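Local coordinates for protein beta-Ala-His dipeptidase (Homo sapiens, PDB 3DLJ) that hydrolyses carnosine, anserine and other Xaa-His dipeptides as a secreted, homodimeric metallopeptidase of the M20 family that binds two zinc ions per subunit, at residues K15-I20 and F474-L479; L22-F27 and N466-T471; D275-L280 and R321-S326. All coordinates share one frame; numbering follows the deposited sequence.

Contact 1 of 3, residues K15-I20 and F474-L479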
loop_
_atom_site.group_PDB
_atom_site.type_symbol
_atom_site.label_atom_id
_atom_site.label_comp_id
_atom_site.label_asym_id
_atom_site.label_seq_id
_atom_site.Cartn_x
_atom_site.Cartn_y
_atom_site.Cartn_z
ATOM N N LYS A 15 -31.624 8.075 3.297
ATOM C CA LYS A 15 -31.453 9.499 3.014
ATOM C C LYS A 15 -29.996 9.815 2.792
ATOM O O LYS A 15 -29.668 10.546 1.862
ATOM C CB LYS A 15 -32.028 10.363 4.143
ATOM C CG LYS A 15 -33.432 10.836 3.847
ATOM C CD LYS A 15 -34.444 10.393 4.885
ATOM C CE LYS A 15 -35.862 10.597 4.380
ATOM N NZ LYS A 15 -36.868 9.932 5.245
ATOM N N VAL A 16 -29.131 9.251 3.640
ATOM C CA VAL A 16 -27.670 9.312 3.464
ATOM C C VAL A 16 -27.240 8.756 2.101
ATOM O O VAL A 16 -26.459 9.373 1.415
ATOM C CB VAL A 16 -26.913 8.577 4.615
ATOM C CG1 VAL A 16 -25.465 8.350 4.251
ATOM C CG2 VAL A 16 -26.983 9.371 5.887
ATOM N N PHE A 17 -27.783 7.606 1.717
ATOM C CA PHE A 17 -27.513 6.973 0.413
ATOM C C PHE A 17 -28.012 7.835 -0.742
ATOM O O PHE A 17 -27.311 7.981 -1.747
ATOM C CB PHE A 17 -28.164 5.582 0.330
ATOM C CG PHE A 17 -27.401 4.481 1.051
ATOM C CD1 PHE A 17 -26.474 4.767 2.055
ATOM C CD2 PHE A 17 -27.634 3.144 0.728
ATOM C CE1 PHE A 17 -25.797 3.752 2.719
ATOM C CE2 PHE A 17 -26.947 2.118 1.384
ATOM C CZ PHE A 17 -26.037 2.425 2.386
ATOM N N GLN A 18 -29.223 8.382 -0.599
ATOM C CA GLN A 18 -29.786 9.324 -1.564
ATOM C C GLN A 18 -28.840 10.506 -1.757
ATOM O O GLN A 18 -28.563 10.879 -2.883
ATOM C CB GLN A 18 -31.163 9.865 -1.122
ATOM C CG GLN A 18 -32.292 8.861 -0.981
ATOM C CD GLN A 18 -33.563 9.462 -0.291
ATOM O OE1 GLN A 18 -33.811 10.693 -0.327
ATOM N NE2 GLN A 18 -34.361 8.590 0.317
ATOM N N TYR A 19 -28.379 11.100 -0.651
ATOM C CA TYR A 19 -27.420 12.232 -0.658
ATOM C C TYR A 19 -26.160 11.894 -1.465
ATOM O O TYR A 19 -25.764 12.634 -2.364
ATOM C CB TYR A 19 -27.059 12.666 0.786
ATOM C CG TYR A 19 -26.185 13.903 0.887
ATOM C CD1 TYR A 19 -26.733 15.171 1.141
ATOM C CD2 TYR A 19 -24.806 13.808 0.711
ATOM C CE1 TYR A 19 -25.906 16.319 1.228
ATOM C CE2 TYR A 19 -23.993 14.914 0.783
ATOM C CZ TYR A 19 -24.535 16.168 1.038
ATOM O OH TYR A 19 -23.649 17.231 1.091
ATOM N N ILE A 20 -25.548 10.765 -1.143
ATOM C CA ILE A 20 -24.347 10.288 -1.839
ATOM C C ILE A 20 -24.576 10.161 -3.367
ATOM O O ILE A 20 -23.751 10.633 -4.138
ATOM C CB ILE A 20 -23.776 8.982 -1.181
ATOM C CG1 ILE A 20 -23.258 9.271 0.238
ATOM C CG2 ILE A 20 -22.653 8.404 -2.019
ATOM C CD1 ILE A 20 -23.195 8.026 1.227
ATOM N N PHE A 474 -18.975 2.902 3.875
ATOM C CA PHE A 474 -18.523 3.572 5.073
ATOM C C PHE A 474 -19.694 4.122 5.912
ATOM O O PHE A 474 -19.685 4.036 7.150
ATOM C CB PHE A 474 -17.481 4.664 4.726
ATOM C CG PHE A 474 -16.132 4.130 4.292
ATOM C CD1 PHE A 474 -15.641 2.907 4.773
ATOM C CD2 PHE A 474 -15.317 4.881 3.427
ATOM C CE1 PHE A 474 -14.367 2.424 4.381
ATOM C CE2 PHE A 474 -14.019 4.412 3.021
ATOM C CZ PHE A 474 -13.552 3.191 3.505
ATOM N N ALA A 475 -20.686 4.711 5.248
ATOM C CA ALA A 475 -21.922 5.178 5.933
ATOM C C ALA A 475 -22.639 4.052 6.734
ATOM O O ALA A 475 -22.919 4.198 7.940
ATOM C CB ALA A 475 -22.872 5.824 4.925
ATOM N N ALA A 476 -22.903 2.924 6.074
ATOM C CA ALA A 476 -23.485 1.750 6.734
ATOM C C ALA A 476 -22.636 1.263 7.934
ATOM O O ALA A 476 -23.179 0.842 8.975
ATOM C CB ALA A 476 -23.680 0.616 5.718
ATOM N N PHE A 477 -21.314 1.336 7.767
ATOM C CA PHE A 477 -20.342 0.835 8.722
ATOM C C PHE A 477 -20.361 1.637 10.021
ATOM O O PHE A 477 -20.310 1.049 11.112
ATOM C CB PHE A 477 -18.950 0.822 8.070
ATOM C CG PHE A 477 -17.850 0.332 8.964
ATOM C CD1 PHE A 477 -17.764 -1.015 9.329
ATOM C CD2 PHE A 477 -16.876 1.209 9.427
ATOM C CE1 PHE A 477 -16.721 -1.478 10.137
ATOM C CE2 PHE A 477 -15.841 0.751 10.247
ATOM C CZ PHE A 477 -15.765 -0.599 10.601
ATOM N N PHE A 478 -20.452 2.969 9.908
ATOM C CA PHE A 478 -20.616 3.835 11.089
ATOM C C PHE A 478 -21.715 3.278 11.989
ATOM O O PHE A 478 -21.551 3.185 13.213
ATOM C CB PHE A 478 -20.984 5.281 10.718
ATOM C CG PHE A 478 -19.952 5.998 9.892
ATOM C CD1 PHE A 478 -20.310 7.130 9.158
ATOM C CD2 PHE A 478 -18.647 5.544 9.819
ATOM C CE1 PHE A 478 -19.385 7.804 8.379
ATOM C CE2 PHE A 478 -17.714 6.213 9.033
ATOM C CZ PHE A 478 -18.086 7.346 8.314
ATOM N N LEU A 479 -22.826 2.917 11.349
ATOM C CA LEU A 479 -24.019 2.452 12.021
ATOM C C LEU A 479 -23.785 1.076 12.662
ATOM O O LEU A 479 -24.221 0.829 13.784
ATOM C CB LEU A 479 -25.202 2.450 11.045
ATOM C CG LEU A 479 -26.619 2.265 11.594
ATOM C CD1 LEU A 479 -27.039 3.414 12.515
ATOM C CD2 LEU A 479 -27.619 2.125 10.436
#
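Ala-475 points its methyl group toward helix 13-22 and is met there by three side chains. Val-16 comes closest: its CG1 lies 3.7 Å from Ala-475 CB. That branch stands anti to the backbone N (chi1 166°), which turns it out across the gap to the alanine, while CG2, beside the backbone N, does not reach it. Phe-17 leaves its helix at an angle to the gap, yet the ring is long enough to cross it. The ring presents an edge, not a face: CE1 sits 4.2 Å from Ala-475 CB, and CZ approaches Ala-476 CB, so both methyls lie near the ring plane. One turn further along, Ile-20 brings its CD1 to 4.3 Å from Ala-475 CB.

These residues join the N-terminal helix 13-22 to the C-terminal helix 464-482 of the zinc-binding catalytic domain. The two run close to antiparallel, at 158°, and the axes of the two short segments come no closer than 10.8 Å. Val-16, Phe-17 and Ile-20 bridge that separation to Ala-475 and Ala-476. Everything touching here is apolar and buried. Helix 403-416 adds to the packing beside the phenylalanine, with Val-415 on Phe-17 and Ala-411 on Ala-476, and from helix 141-160 Phe-158 reaches Ala-475.

Contact 2 of 3, residues L22-F27 and N466-T471; sequences LHQDEF and NYIEGT
In the catalytic domain of this M20 peptidase, the first turn of helix 24-35, carrying Gln-24 and Phe-27, packs on Tyr-467, Ile-468 and Thr-471 of the C-terminal helix 464-482. Ile-468 supplies the main apolar part through its CD1. Its CG1 runs anti to the carbonyl carbon, and the terminal CD1 ends 3.6 Å from Gln-24 CB; the same methyl lies at the edge of the Phe-27 ring and 4.1 Å from Phe-27 CB. Gln-24 meets it with CB, while its amide group turns to other partners: NE2 bonds to Asp-21 O, and OE1 receives Arg-464 NH2.

The polar link is the hydroxyl of Tyr-467, which donates to Phe-27 O with an OH-to-O distance of 2.6 Å. The hydroxyl stands well above the carbonyl plane, 54° out of it, so it does not use a lone-pair direction, although the carbonyl oxygen itself lies near the plane of the tyrosine ring. With CG anti to the backbone N (chi1 177°), Tyr-467 is thrown outward far enough for the hydroxyl to reach the neighbouring helix, and CE2 comes to 4.0 Å from Phe-27 CB on the way.

One turn along helix 464-482, Thr-471 CG2 lies 4.1 Å from CE2 at the far end of the Phe-27 ring. Thr-471 OG1 turns back and donates to Tyr-467 O at 2.7 Å, in the carbonyl plane. That oxygen also accepts Thr-471 N. Such a threonine bond to the carbonyl one turn back is common within alpha-helices; the contact itself is helix packing in which a tyrosine hydroxyl bonds to a carbonyl of the neighbouring helix.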
loop_
_atom_site.group_PDB
_atom_site.type_symbol
_atom_site.label_atom_id
_atom_site.label_comp_id
_atom_site.label_asym_id
_atom_site.label_seq_id
_atom_site.Cartn_x
_atom_site.Cartn_y
_atom_site.Cartn_z
ATOM N N LEU A 22 -26.960 11.764 -5.220
ATOM C CA LEU A 22 -27.109 13.156 -5.717
ATOM C C LEU A 22 -25.814 13.986 -5.730
ATOM O O LEU A 22 -25.670 14.870 -6.571
ATOM C CB LEU A 22 -28.160 13.923 -4.913
ATOM C CG LEU A 22 -29.638 13.496 -5.057
ATOM C CD1 LEU A 22 -30.519 14.022 -3.901
ATOM C CD2 LEU A 22 -30.196 13.920 -6.441
ATOM N N HIS A 23 -24.895 13.749 -4.789
ATOM C CA HIS A 23 -23.673 14.586 -4.718
ATOM C C HIS A 23 -22.452 13.931 -5.317
ATOM O O HIS A 23 -21.340 14.413 -5.125
ATOM C CB HIS A 23 -23.400 15.040 -3.283
ATOM C CG HIS A 23 -24.420 16.010 -2.788
ATOM N ND1 HIS A 23 -25.684 15.617 -2.374
ATOM C CD2 HIS A 23 -24.397 17.360 -2.707
ATOM C CE1 HIS A 23 -26.380 16.688 -2.042
ATOM N NE2 HIS A 23 -25.624 17.754 -2.230
ATOM N N GLN A 24 -22.657 12.840 -6.052
ATOM C CA GLN A 24 -21.535 12.055 -6.576
ATOM C C GLN A 24 -20.581 12.816 -7.506
ATOM O O GLN A 24 -19.368 12.572 -7.477
ATOM C CB GLN A 24 -22.005 10.742 -7.221
ATOM C CG GLN A 24 -22.799 10.868 -8.504
ATOM C CD GLN A 24 -23.219 9.498 -9.042
ATOM O OE1 GLN A 24 -22.417 8.772 -9.636
ATOM N NE2 GLN A 24 -24.465 9.136 -8.811
ATOM N N ASP A 25 -21.118 13.710 -8.331
ATOM C CA ASP A 25 -20.295 14.471 -9.280
ATOM C C ASP A 25 -19.424 15.480 -8.546
ATOM O O ASP A 25 -18.291 15.746 -8.968
ATOM C CB ASP A 25 -21.156 15.175 -10.332
ATOM C CG ASP A 25 -21.724 14.205 -11.385
ATOM O OD1 ASP A 25 -21.294 13.038 -11.467
ATOM O OD2 ASP A 25 -22.610 14.626 -12.144
ATOM N N GLU A 26 -19.974 16.028 -7.457
ATOM C CA GLU A 26 -19.236 16.853 -6.503
ATOM C C GLU A 26 -18.168 16.047 -5.754
ATOM O O GLU A 26 -17.099 16.567 -5.482
ATOM C CB GLU A 26 -20.169 17.501 -5.488
ATOM C CG GLU A 26 -20.834 18.797 -5.947
ATOM C CD GLU A 26 -21.977 19.225 -4.995
ATOM O OE1 GLU A 26 -21.871 18.937 -3.770
ATOM O OE2 GLU A 26 -22.978 19.832 -5.473
ATOM N N PHE A 27 -18.465 14.785 -5.424
ATOM C CA PHE A 27 -17.508 13.960 -4.704
ATOM C C PHE A 27 -16.320 13.675 -5.648
ATOM O O PHE A 27 -15.202 13.651 -5.214
ATOM C CB PHE A 27 -18.140 12.644 -4.205
ATOM C CG PHE A 27 -19.131 12.786 -3.030
ATOM C CD1 PHE A 27 -19.225 13.955 -2.280
ATOM C CD2 PHE A 27 -19.939 11.700 -2.663
ATOM C CE1 PHE A 27 -20.094 14.056 -1.203
ATOM C CE2 PHE A 27 -20.809 11.781 -1.596
ATOM C CZ PHE A 27 -20.904 12.961 -0.856
ATOM N N ASN A 466 -16.824 2.029 -7.389
ATOM C CA ASN A 466 -16.110 1.717 -6.148
ATOM C C ASN A 466 -15.989 2.898 -5.199
ATOM O O ASN A 466 -16.138 2.739 -3.985
ATOM C CB ASN A 466 -14.722 1.200 -6.448
ATOM C CG ASN A 466 -14.739 -0.154 -7.085
ATOM O OD1 ASN A 466 -15.342 -0.353 -8.131
ATOM N ND2 ASN A 466 -14.041 -1.096 -6.472
ATOM N N TYR A 467 -15.713 4.072 -5.759
ATOM C CA TYR A 467 -15.564 5.303 -4.992
ATOM C C TYR A 467 -16.887 5.766 -4.365
ATOM O O TYR A 467 -16.919 6.171 -3.213
ATOM C CB TYR A 467 -14.987 6.387 -5.914
ATOM C CG TYR A 467 -14.826 7.773 -5.331
ATOM C CD1 TYR A 467 -14.053 7.993 -4.173
ATOM C CD2 TYR A 467 -15.400 8.884 -5.965
ATOM C CE1 TYR A 467 -13.876 9.279 -3.646
ATOM C CE2 TYR A 467 -15.221 10.167 -5.458
ATOM C CZ TYR A 467 -14.447 10.363 -4.287
ATOM O OH TYR A 467 -14.269 11.650 -3.756
ATOM N N ILE A 468 -17.967 5.690 -5.139
ATOM C CA ILE A 468 -19.295 6.128 -4.712
ATOM C C ILE A 468 -20.017 5.105 -3.848
ATOM O O ILE A 468 -20.529 5.448 -2.779
ATOM C CB ILE A 468 -20.155 6.543 -5.921
ATOM C CG1 ILE A 468 -19.494 7.726 -6.646
ATOM C CG2 ILE A 468 -21.580 6.910 -5.484
ATOM C CD1 ILE A 468 -19.224 8.964 -5.760
ATOM N N GLU A 469 -20.043 3.848 -4.291
ATOM C CA GLU A 469 -20.599 2.759 -3.493
ATOM C C GLU A 469 -19.813 2.520 -2.213
ATOM O O GLU A 469 -20.392 2.096 -1.206
ATOM C CB GLU A 469 -20.691 1.473 -4.316
ATOM C CG GLU A 469 -21.729 1.553 -5.466
ATOM C CD GLU A 469 -23.166 1.917 -5.005
ATOM O OE1 GLU A 469 -23.744 2.924 -5.488
ATOM O OE2 GLU A 469 -23.726 1.204 -4.162
ATOM N N GLY A 470 -18.504 2.806 -2.248
ATOM C CA GLY A 470 -17.640 2.704 -1.082
ATOM C C GLY A 470 -17.912 3.768 -0.044
ATOM O O GLY A 470 -17.730 3.530 1.134
ATOM N N THR A 471 -18.317 4.958 -0.484
ATOM C CA THR A 471 -18.833 5.996 0.392
ATOM C C THR A 471 -20.057 5.511 1.188
ATOM O O THR A 471 -20.153 5.755 2.401
ATOM C CB THR A 471 -19.168 7.299 -0.412
ATOM O OG1 THR A 471 -18.040 7.684 -1.230
ATOM C CG2 THR A 471 -19.556 8.443 0.518
#

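Contact 3 of 3, residues D275-L280 and R321-S326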
loop_
_atom_site.group_PDB
_atom_site.type_symbol
_atom_site.label_atom_id
_atom_site.label_comp_id
_atom_site.label_asym_id
_atom_site.label_seq_id
_atom_site.Cartn_x
_atom_site.Cartn_y
_atom_site.Cartn_z
ATOM N N ASP A 275 12.448 -23.148 5.044
ATOM C CA ASP A 275 12.560 -23.863 6.299
ATOM C C ASP A 275 11.403 -23.629 7.259
ATOM O O ASP A 275 10.873 -24.587 7.832
ATOM C CB ASP A 275 13.873 -23.513 6.986
ATOM C CG ASP A 275 15.068 -24.116 6.291
ATOM O OD1 ASP A 275 14.913 -24.912 5.322
ATOM O OD2 ASP A 275 16.176 -23.785 6.749
ATOM N N GLU A 276 11.021 -22.366 7.415
ATOM C CA GLU A 276 10.072 -21.961 8.437
ATOM C C GLU A 276 8.675 -21.567 7.940
ATOM O O GLU A 276 7.849 -21.112 8.742
ATOM C CB GLU A 276 10.679 -20.859 9.328
ATOM C CG GLU A 276 11.953 -21.294 10.081
ATOM C CD GLU A 276 12.313 -20.346 11.220
ATOM O OE1 GLU A 276 11.744 -20.510 12.340
ATOM O OE2 GLU A 276 13.161 -19.437 10.995
ATOM N N VAL A 277 8.399 -21.743 6.644
ATOM C CA VAL A 277 7.036 -21.515 6.112
ATOM C C VAL A 277 6.085 -22.518 6.756
ATOM O O VAL A 277 6.400 -23.705 6.803
ATOM C CB VAL A 277 6.963 -21.639 4.553
ATOM C CG1 VAL A 277 5.551 -21.298 4.041
ATOM C CG2 VAL A 277 8.027 -20.761 3.860
ATOM N N VAL A 278 4.934 -22.077 7.272
ATOM C CA VAL A 278 4.029 -23.059 7.910
ATOM C C VAL A 278 3.557 -24.114 6.903
ATOM O O VAL A 278 3.276 -23.774 5.743
ATOM C CB VAL A 278 2.804 -22.453 8.663
ATOM C CG1 VAL A 278 3.264 -21.622 9.842
ATOM C CG2 VAL A 278 1.924 -21.660 7.755
ATOM N N PRO A 279 3.468 -25.385 7.347
ATOM C CA PRO A 279 3.006 -26.451 6.460
ATOM C C PRO A 279 1.571 -26.213 6.006
ATOM O O PRO A 279 0.727 -25.824 6.814
ATOM C CB PRO A 279 3.070 -27.715 7.346
ATOM C CG PRO A 279 3.970 -27.373 8.466
ATOM C CD PRO A 279 3.774 -25.895 8.700
ATOM N N LEU A 280 1.319 -26.419 4.718
ATOM C CA LEU A 280 -0.035 -26.423 4.183
ATOM C C LEU A 280 -0.820 -27.596 4.764
ATOM O O LEU A 280 -0.327 -28.739 4.747
ATOM C CB LEU A 280 -0.004 -26.507 2.653
ATOM C CG LEU A 280 -1.336 -26.347 1.921
ATOM C CD1 LEU A 280 -2.089 -25.098 2.362
ATOM C CD2 LEU A 280 -1.110 -26.351 0.414
ATOM N N ARG A 321 0.327 -16.822 1.091
ATOM C CA ARG A 321 0.879 -17.700 2.131
ATOM C C ARG A 321 2.173 -18.433 1.745
ATOM O O ARG A 321 2.723 -19.211 2.531
ATOM C CB ARG A 321 -0.210 -18.657 2.670
ATOM C CG ARG A 321 -0.747 -19.698 1.679
ATOM C CD ARG A 321 0.130 -20.971 1.670
ATOM N NE ARG A 321 0.098 -21.686 2.951
ATOM C CZ ARG A 321 1.106 -22.410 3.451
ATOM N NH1 ARG A 321 2.262 -22.512 2.805
ATOM N NH2 ARG A 321 0.972 -23.030 4.614
ATOM N N TYR A 322 2.653 -18.167 0.532
ATOM C CA TYR A 322 4.000 -18.565 0.136
ATOM C C TYR A 322 4.873 -17.316 -0.065
ATOM O O TYR A 322 4.378 -16.271 -0.470
ATOM C CB TYR A 322 3.979 -19.416 -1.131
ATOM C CG TYR A 322 3.422 -20.819 -0.967
ATOM C CD1 TYR A 322 2.230 -21.183 -1.586
ATOM C CD2 TYR A 322 4.098 -21.793 -0.234
ATOM C CE1 TYR A 322 1.716 -22.457 -1.484
ATOM C CE2 TYR A 322 3.591 -23.069 -0.125
ATOM C CZ TYR A 322 2.389 -23.396 -0.749
ATOM O OH TYR A 322 1.853 -24.674 -0.661
ATOM N N PRO A 323 6.188 -17.417 0.237
ATOM C CA PRO A 323 7.060 -16.277 -0.017
ATOM C C PRO A 323 7.250 -16.068 -1.529
ATOM O O PRO A 323 7.008 -16.976 -2.318
ATOM C CB PRO A 323 8.377 -16.700 0.654
ATOM C CG PRO A 323 8.358 -18.154 0.620
ATOM C CD PRO A 323 6.930 -18.560 0.797
ATOM N N SER A 324 7.649 -14.873 -1.935
ATOM C CA SER A 324 7.854 -14.603 -3.336
ATOM C C SER A 324 9.058 -13.677 -3.467
ATOM O O SER A 324 9.349 -12.895 -2.541
ATOM C CB SER A 324 6.597 -13.971 -3.950
ATOM O OG SER A 324 6.434 -12.630 -3.522
ATOM N N LEU A 325 9.763 -13.769 -4.590
ATOM C CA LEU A 325 10.924 -12.928 -4.829
ATOM C C LEU A 325 10.764 -12.149 -6.137
ATOM O O LEU A 325 10.472 -12.746 -7.179
ATOM C CB LEU A 325 12.214 -13.760 -4.803
ATOM C CG LEU A 325 13.550 -12.988 -4.856
ATOM C CD1 LEU A 325 14.635 -13.850 -4.300
ATOM C CD2 LEU A 325 13.928 -12.491 -6.277
ATOM N N SER A 326 10.928 -10.824 -6.066
ATOM C CA SER A 326 10.847 -9.950 -7.237
ATOM C C SER A 326 12.086 -9.083 -7.398
ATOM O O SER A 326 12.521 -8.440 -6.449
ATOM C CB SER A 326 9.615 -9.039 -7.144
ATOM O OG SER A 326 8.445 -9.810 -7.148
HETATM O O HOH W 1 4.362 -24.894 3.145
#
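Arg-321 lays its guanidinium alongside the loop 275-280, with Leu-280 over one face: CD1 of the leucine stands 4.1 Å from Arg-321 NE, and the two side chains cross at about a right angle. The rim of the group is used for bonding. NH2 donates to Val-278 O at 2.7 Å, fairly straight at 154°, from a position tilted out of the carbonyl plane. NH1 adds only a weak bond to the same oxygen, but a water bridges the same pair, donating to Val-278 O and accepting from Arg-321 NH1. The direct bonds across the contact all end on this one carbonyl, and the arginine is bent at chi2 (86°) and chi3 (65°) to bring its end there. Glu-284 also holds NE in a salt bridge and probably balances its charge.

Van der Waals contacts flank this centre. Val-277 splits its branches, CG1 lying 3.7 Å from Arg-321 NH1 and CG2 meeting the Pro-323 ring at CD, 3.9 Å away. On the leucine side, CD2 of Leu-280 reaches to 3.6 Å from Tyr-322 OH.

Arg-321 to Pro-323 lead from helix 312-320 into strand 324-331, which pairs with strand 346-355. The loop leads into helix 282-289, whose Ile-285 touches Leu-280, while Met-317 of helix 312-320 meets both Leu-280 and Tyr-322.

Overall arrangement
Contacts 1 and 2 share helix 464-482 and lie side by side, centres 11 Å apart. Helices 13-22 and 24-35 follow each other directly, so two successive helices both pack on the C-terminal helix, and Ile-20 packs on residues of both contacts. The loops nest: contact 1 closes the longest, contact 2 sits inside it, and contact 3 inside both. Contact 3 is about 41 Å from contact 1 and 39 Å from contact 2, centre to centre. Helices near both ends of the chain pack together in the catalytic domain, while contact 3, at the start of a strand of the other sheet, probably belongs to the inserted second domain, as in other M20 peptidases.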